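Local coordinates for putative cell filamentation protein (Bartonella quintana, PDB 4N67) that probably transfers AMP onto target proteins as a Fic-domain effector sent through the VirB system, and is seen here with ADP bound, at residues A[12-15]-A[20-23]; A[74-79]-A[85-90]. The protein carries 2 engineered substitutions. All blocks are in the same frame, centred on the assembly; numbering follows the deposited sequence.

Contact 1. Residues A[12-15]-A[20-23]; sequences NYFY and TLKN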
loop_
_atom_site.group_PDB
_atom_site.type_symbol
_atom_site.label_atom_id
_atom_site.label_comp_id
_atom_site.label_asym_id
_atom_site.label_seq_id
_atom_site.Cartn_x
_atom_site.Cartn_y
_atom_site.Cartn_z
ATOM N N ASN A 12 7.356 21.068 1.635
ATOM C CA ASN A 12 6.266 21.587 0.829
ATOM C C ASN A 12 5.034 20.674 0.877
ATOM O O ASN A 12 3.975 21.031 0.364
ATOM C CB ASN A 12 6.700 21.852 -0.605
ATOM C CG ASN A 12 7.543 23.104 -0.725
ATOM O OD1 ASN A 12 7.382 24.030 0.057
ATOM N ND2 ASN A 12 8.448 23.122 -1.700
ATOM N N TYR A 13 5.161 19.520 1.537
ATOM C CA TYR A 13 3.966 18.692 1.805
ATOM C C TYR A 13 3.079 19.267 2.901
ATOM O O TYR A 13 1.943 18.858 3.018
ATOM C CB TYR A 13 4.371 17.270 2.212
ATOM C CG TYR A 13 4.736 16.345 1.074
ATOM C CD1 TYR A 13 3.800 15.913 0.155
ATOM C CD2 TYR A 13 6.048 15.882 0.922
ATOM C CE1 TYR A 13 4.120 15.031 -0.860
ATOM C CE2 TYR A 13 6.372 15.001 -0.081
ATOM C CZ TYR A 13 5.442 14.596 -0.996
ATOM O OH TYR A 13 5.802 13.704 -2.002
ATOM N N PHE A 14 3.607 20.178 3.715
ATOM C CA PHE A 14 2.922 20.713 4.881
ATOM C C PHE A 14 2.564 22.167 4.687
ATOM O O PHE A 14 3.300 22.904 3.992
ATOM C CB PHE A 14 3.850 20.645 6.087
ATOM C CG PHE A 14 4.224 19.257 6.515
ATOM C CD1 PHE A 14 3.372 18.520 7.325
ATOM C CD2 PHE A 14 5.452 18.722 6.210
ATOM C CE1 PHE A 14 3.709 17.251 7.770
ATOM C CE2 PHE A 14 5.800 17.456 6.660
ATOM C CZ PHE A 14 4.932 16.724 7.441
ATOM N N TYR A 15 1.516 22.625 5.364
ATOM C CA TYR A 15 1.260 24.067 5.442
ATOM C C TYR A 15 2.437 24.740 6.159
ATOM O O TYR A 15 3.136 24.092 6.931
ATOM C CB TYR A 15 -0.060 24.359 6.176
ATOM C CG TYR A 15 -1.261 23.866 5.391
ATOM C CD1 TYR A 15 -1.569 24.423 4.166
ATOM C CD2 TYR A 15 -2.042 22.818 5.856
ATOM C CE1 TYR A 15 -2.640 23.955 3.411
ATOM C CE2 TYR A 15 -3.116 22.355 5.111
ATOM C CZ TYR A 15 -3.408 22.915 3.905
ATOM O OH TYR A 15 -4.460 22.390 3.166
ATOM N N THR A 20 0.688 19.837 9.755
ATOM C CA THR A 20 -0.482 19.376 9.012
ATOM C C THR A 20 -0.186 19.306 7.508
ATOM O O THR A 20 0.194 20.298 6.896
ATOM C CB THR A 20 -1.672 20.311 9.240
ATOM O OG1 THR A 20 -1.953 20.381 10.654
ATOM C CG2 THR A 20 -2.907 19.815 8.543
ATOM N N LEU A 21 -0.360 18.120 6.959
ATOM C CA LEU A 21 -0.208 17.893 5.531
ATOM C C LEU A 21 -1.236 18.716 4.778
ATOM O O LEU A 21 -2.417 18.720 5.148
ATOM C CB LEU A 21 -0.400 16.430 5.180
ATOM C CG LEU A 21 0.694 15.459 5.685
ATOM C CD1 LEU A 21 0.268 14.000 5.606
ATOM C CD2 LEU A 21 1.947 15.699 4.882
ATOM N N LYS A 22 -0.794 19.363 3.711
ATOM C CA LYS A 22 -1.700 20.036 2.800
ATOM C C LYS A 22 -2.781 19.039 2.353
ATOM O O LYS A 22 -2.492 17.916 1.960
ATOM C CB LYS A 22 -0.944 20.549 1.576
ATOM C CG LYS A 22 0.024 21.683 1.861
ATOM C CD LYS A 22 0.818 22.119 0.642
ATOM C CE LYS A 22 1.843 23.184 1.022
ATOM N NZ LYS A 22 2.627 23.566 -0.176
ATOM N N ASN A 23 -4.027 19.486 2.364
ATOM C CA ASN A 23 -5.141 18.599 2.061
ATOM C C ASN A 23 -6.275 19.379 1.429
ATOM O O ASN A 23 -6.294 20.613 1.459
ATOM C CB ASN A 23 -5.624 17.868 3.317
ATOM C CG ASN A 23 -6.224 18.809 4.347
ATOM O OD1 ASN A 23 -7.421 19.116 4.315
ATOM N ND2 ASN A 23 -5.388 19.355 5.233
HETATM O O HOH W 1 4.751 25.173 0.569
HETATM O O HOH W 2 0.173 17.058 1.465
#

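Contact 2. Residues A[74-79]-A[85-90]; sequences FEWAGV and FTFEDG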
loop_
_atom_site.group_PDB
_atom_site.type_symbol
_atom_site.label_atom_id
_atom_site.label_comp_id
_atom_site.label_asym_id
_atom_site.label_seq_id
_atom_site.Cartn_x
_atom_site.Cartn_y
_atom_site.Cartn_z
ATOM N N PHE A 74 -5.764 14.303 -0.789
ATOM C CA PHE A 74 -4.478 14.852 -1.200
ATOM C C PHE A 74 -4.418 15.137 -2.701
ATOM O O PHE A 74 -4.816 14.285 -3.505
ATOM C CB PHE A 74 -3.344 13.878 -0.861
ATOM C CG PHE A 74 -3.173 13.609 0.595
ATOM C CD1 PHE A 74 -2.997 14.662 1.485
ATOM C CD2 PHE A 74 -3.202 12.305 1.101
ATOM C CE1 PHE A 74 -2.806 14.419 2.837
ATOM C CE2 PHE A 74 -3.024 12.066 2.465
ATOM C CZ PHE A 74 -2.820 13.136 3.325
ATOM N N GLU A 75 -3.872 16.314 -3.053
ATOM C CA GLU A 75 -3.663 16.689 -4.472
ATOM C C GLU A 75 -2.758 15.698 -5.201
ATOM O O GLU A 75 -2.948 15.448 -6.409
ATOM C CB GLU A 75 -3.085 18.092 -4.614
ATOM C CG GLU A 75 -4.064 19.209 -4.248
ATOM C CD GLU A 75 -3.442 20.581 -4.395
ATOM O OE1 GLU A 75 -2.738 20.809 -5.399
ATOM O OE2 GLU A 75 -3.676 21.433 -3.530
ATOM N N TRP A 76 -1.816 15.129 -4.450
ATOM C CA TRP A 76 -0.830 14.192 -5.005
ATOM C C TRP A 76 -1.270 12.747 -4.939
ATOM O O TRP A 76 -0.443 11.842 -5.155
ATOM C CB TRP A 76 0.547 14.359 -4.303
ATOM C CG TRP A 76 0.452 14.421 -2.815
ATOM C CD1 TRP A 76 0.327 15.559 -2.035
ATOM C CD2 TRP A 76 0.428 13.320 -1.901
ATOM N NE1 TRP A 76 0.227 15.209 -0.724
ATOM C CE2 TRP A 76 0.317 13.850 -0.607
ATOM C CE3 TRP A 76 0.570 11.934 -2.042
ATOM C CZ2 TRP A 76 0.282 13.042 0.524
ATOM C CZ3 TRP A 76 0.524 11.145 -0.922
ATOM C CH2 TRP A 76 0.364 11.714 0.350
ATOM N N ALA A 77 -2.547 12.459 -4.690
ATOM C CA ALA A 77 -2.992 11.057 -4.683
ATOM C C ALA A 77 -2.604 10.410 -6.017
ATOM O O ALA A 77 -2.806 10.980 -7.079
ATOM C CB ALA A 77 -4.495 10.945 -4.480
ATOM N N GLY A 78 -2.100 9.184 -5.919
ATOM C CA GLY A 78 -1.671 8.416 -7.087
ATOM C C GLY A 78 -0.263 8.712 -7.555
ATOM O O GLY A 78 0.196 8.062 -8.477
ATOM N N VAL A 79 0.398 9.685 -6.950
ATOM C CA VAL A 79 1.744 10.103 -7.388
ATOM C C VAL A 79 2.763 9.557 -6.390
ATOM O O VAL A 79 2.616 9.739 -5.171
ATOM C CB VAL A 79 1.844 11.641 -7.480
ATOM C CG1 VAL A 79 3.213 12.056 -8.023
ATOM C CG2 VAL A 79 0.731 12.203 -8.334
ATOM N N PHE A 85 6.027 16.799 -7.428
ATOM C CA PHE A 85 4.590 17.075 -7.566
ATOM C C PHE A 85 4.374 18.542 -7.272
ATOM O O PHE A 85 4.754 19.012 -6.213
ATOM C CB PHE A 85 3.726 16.271 -6.590
ATOM C CG PHE A 85 2.291 16.674 -6.666
ATOM C CD1 PHE A 85 1.495 16.253 -7.738
ATOM C CD2 PHE A 85 1.741 17.592 -5.770
ATOM C CE1 PHE A 85 0.188 16.662 -7.880
ATOM C CE2 PHE A 85 0.441 18.002 -5.931
ATOM C CZ PHE A 85 -0.341 17.555 -6.985
ATOM N N THR A 86 3.736 19.252 -8.194
ATOM C CA THR A 86 3.470 20.675 -7.991
ATOM C C THR A 86 2.026 20.873 -7.552
ATOM O O THR A 86 1.080 20.553 -8.283
ATOM C CB THR A 86 3.771 21.466 -9.247
ATOM O OG1 THR A 86 5.139 21.234 -9.627
ATOM C CG2 THR A 86 3.571 22.956 -9.014
ATOM N N PHE A 87 1.863 21.461 -6.380
ATOM C CA PHE A 87 0.546 21.762 -5.856
ATOM C C PHE A 87 -0.091 22.941 -6.609
ATOM O O PHE A 87 0.567 23.711 -7.275
ATOM C CB PHE A 87 0.654 22.157 -4.385
ATOM C CG PHE A 87 0.923 21.020 -3.435
ATOM C CD1 PHE A 87 2.226 20.653 -3.110
ATOM C CD2 PHE A 87 -0.132 20.355 -2.823
ATOM C CE1 PHE A 87 2.473 19.636 -2.219
ATOM C CE2 PHE A 87 0.109 19.323 -1.917
ATOM C CZ PHE A 87 1.425 18.967 -1.608
ATOM N N GLU A 88 -1.388 23.104 -6.449
ATOM C CA GLU A 88 -2.093 24.263 -6.958
ATOM C C GLU A 88 -1.478 25.568 -6.432
ATOM O O GLU A 88 -1.477 26.584 -7.142
ATOM C CB GLU A 88 -3.530 24.123 -6.510
ATOM C CG GLU A 88 -4.593 25.048 -7.014
ATOM C CD GLU A 88 -5.912 24.578 -6.426
ATOM O OE1 GLU A 88 -6.373 25.189 -5.444
ATOM O OE2 GLU A 88 -6.424 23.534 -6.876
ATOM N N ASP A 89 -0.888 25.538 -5.235
ATOM C CA ASP A 89 -0.247 26.728 -4.640
ATOM C C ASP A 89 1.082 27.076 -5.277
ATOM O O ASP A 89 1.704 28.098 -4.908
ATOM C CB ASP A 89 -0.110 26.601 -3.101
ATOM C CG ASP A 89 0.890 25.542 -2.656
ATOM O OD1 ASP A 89 1.859 25.250 -3.374
ATOM O OD2 ASP A 89 0.715 25.020 -1.551
ATOM N N GLY A 90 1.524 26.252 -6.230
ATOM C CA GLY A 90 2.733 26.509 -7.009
ATOM C C GLY A 90 4.026 25.928 -6.466
ATOM O O GLY A 90 5.052 25.987 -7.146
HETATM O O HOH W 3 -2.336 23.821 -3.180
HETATM O O HOH W 4 -6.296 22.574 -3.430
#

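Contact 1. Residues A[12-15]-A[20-23]
Tyr13 O takes two hydrogen bonds: the backbone N-H of Lys22 reaches it at 2.9 Å, and a water that also donates to Lys22 O supplies the second. Together with Tyr15 N to Thr20 O at 3.1 Å, the Lys22 bond frames an isolated antiparallel beta bridge. Phe14 and Leu21 are its non-hydrogen-bonded pair, and a four-residue loop joins the two segments ahead of helix 30-48. Across this bridge Tyr15 lies against Lys22. With CG beside the backbone N (chi1 -67°), its ring sits so that Lys22 CA is over one face, 3.9 Å from the centroid. Tyr15 OH accepts the hydrogen of Asn23 N almost straight on, at 3.0 Å and 175°. The Asn23 amide nitrogen lies at the edge of the same ring and donates to Leu21 O within its own amide plane, while OD1 takes the N-H of His25. Beyond the ring the Lys22 chain runs fully extended, bringing NZ to 2.9 Å from Asn12 O. A water ties NZ to Asn12 OD1 as well, while Asn12 ND2 donates to Thr92 O; NZ also forms a salt bridge with Asp89 OD2. On the apolar side, Leu21 CD2 rests over one face of Phe14, off towards the rim, 3.7 Å from CE1, and also meets Tyr13 CB at 3.9 Å.

Contact 2. Residues A[74-79]-A[85-90]
The loop after helix 59-70 packs here against the first strand and turn of the small hairpin 85-86/92-93, with Trp76, Phe85 and Phe87 forming an aromatic cluster. Trp76 CB stands almost squarely over the centre of the Phe85 ring, 3.8 Å from its centroid. The five-membered ring of Trp76 turns its edge to that face in an offset edge-to-face pair, planes 72° apart. Phe85 gets there with CG anti to its backbone N (chi1 174°), which carries the ring across to the loop, where CZ lies 3.4 Å from Glu75 O. Phe87 comes in beside Trp76, the two side chains pointing the same way, with CZ 3.6 Å from Trp76 CD1. In the Fic fold a hairpin in this place in the sequence forms the flap beside the active site, and the position of this one is consistent with that role; Trp76 also touches Arg156 and Lys157 of the Fic signature loop. Farther out, the extended Glu75 chain crosses the edge of the Phe87 ring. Its OE1 accepts the Glu88 N-H on the syn lone pair at 2.9 Å, just inside the type I turn from Phe87 to Gly90. One water donates to OE2 at 2.8 Å and weakly accepts from Asp89 N. A second water donates to OE2 at 2.9 Å and reaches Glu88 OE1 through a weak bond at 3.3 Å.

How the contacts relate
Both contacts are partly buried and lie on the same side of the chain's centre, their centres about 21 and 19 Å from that of the chain. Contact 1 joins its segments by a backbone bridge; contact 2 relies on rings, with one carboxylate-to-backbone bond, from Glu75, on its more exposed side. They meet directly: Lys22 NZ of contact 1 forms a 2.8 Å salt bridge to Asp89 OD2 in the turn of contact 2, and Lys22 makes a cation-pi contact with Phe87. The buried Tyr13 and Trp76 pair edge-to-face, and Leu21 touches Phe74. The N-terminal loop thus covers part of the aromatic cluster; the side chains of Leu21 and Trp76 each come to about 8 Å from the bound ADP.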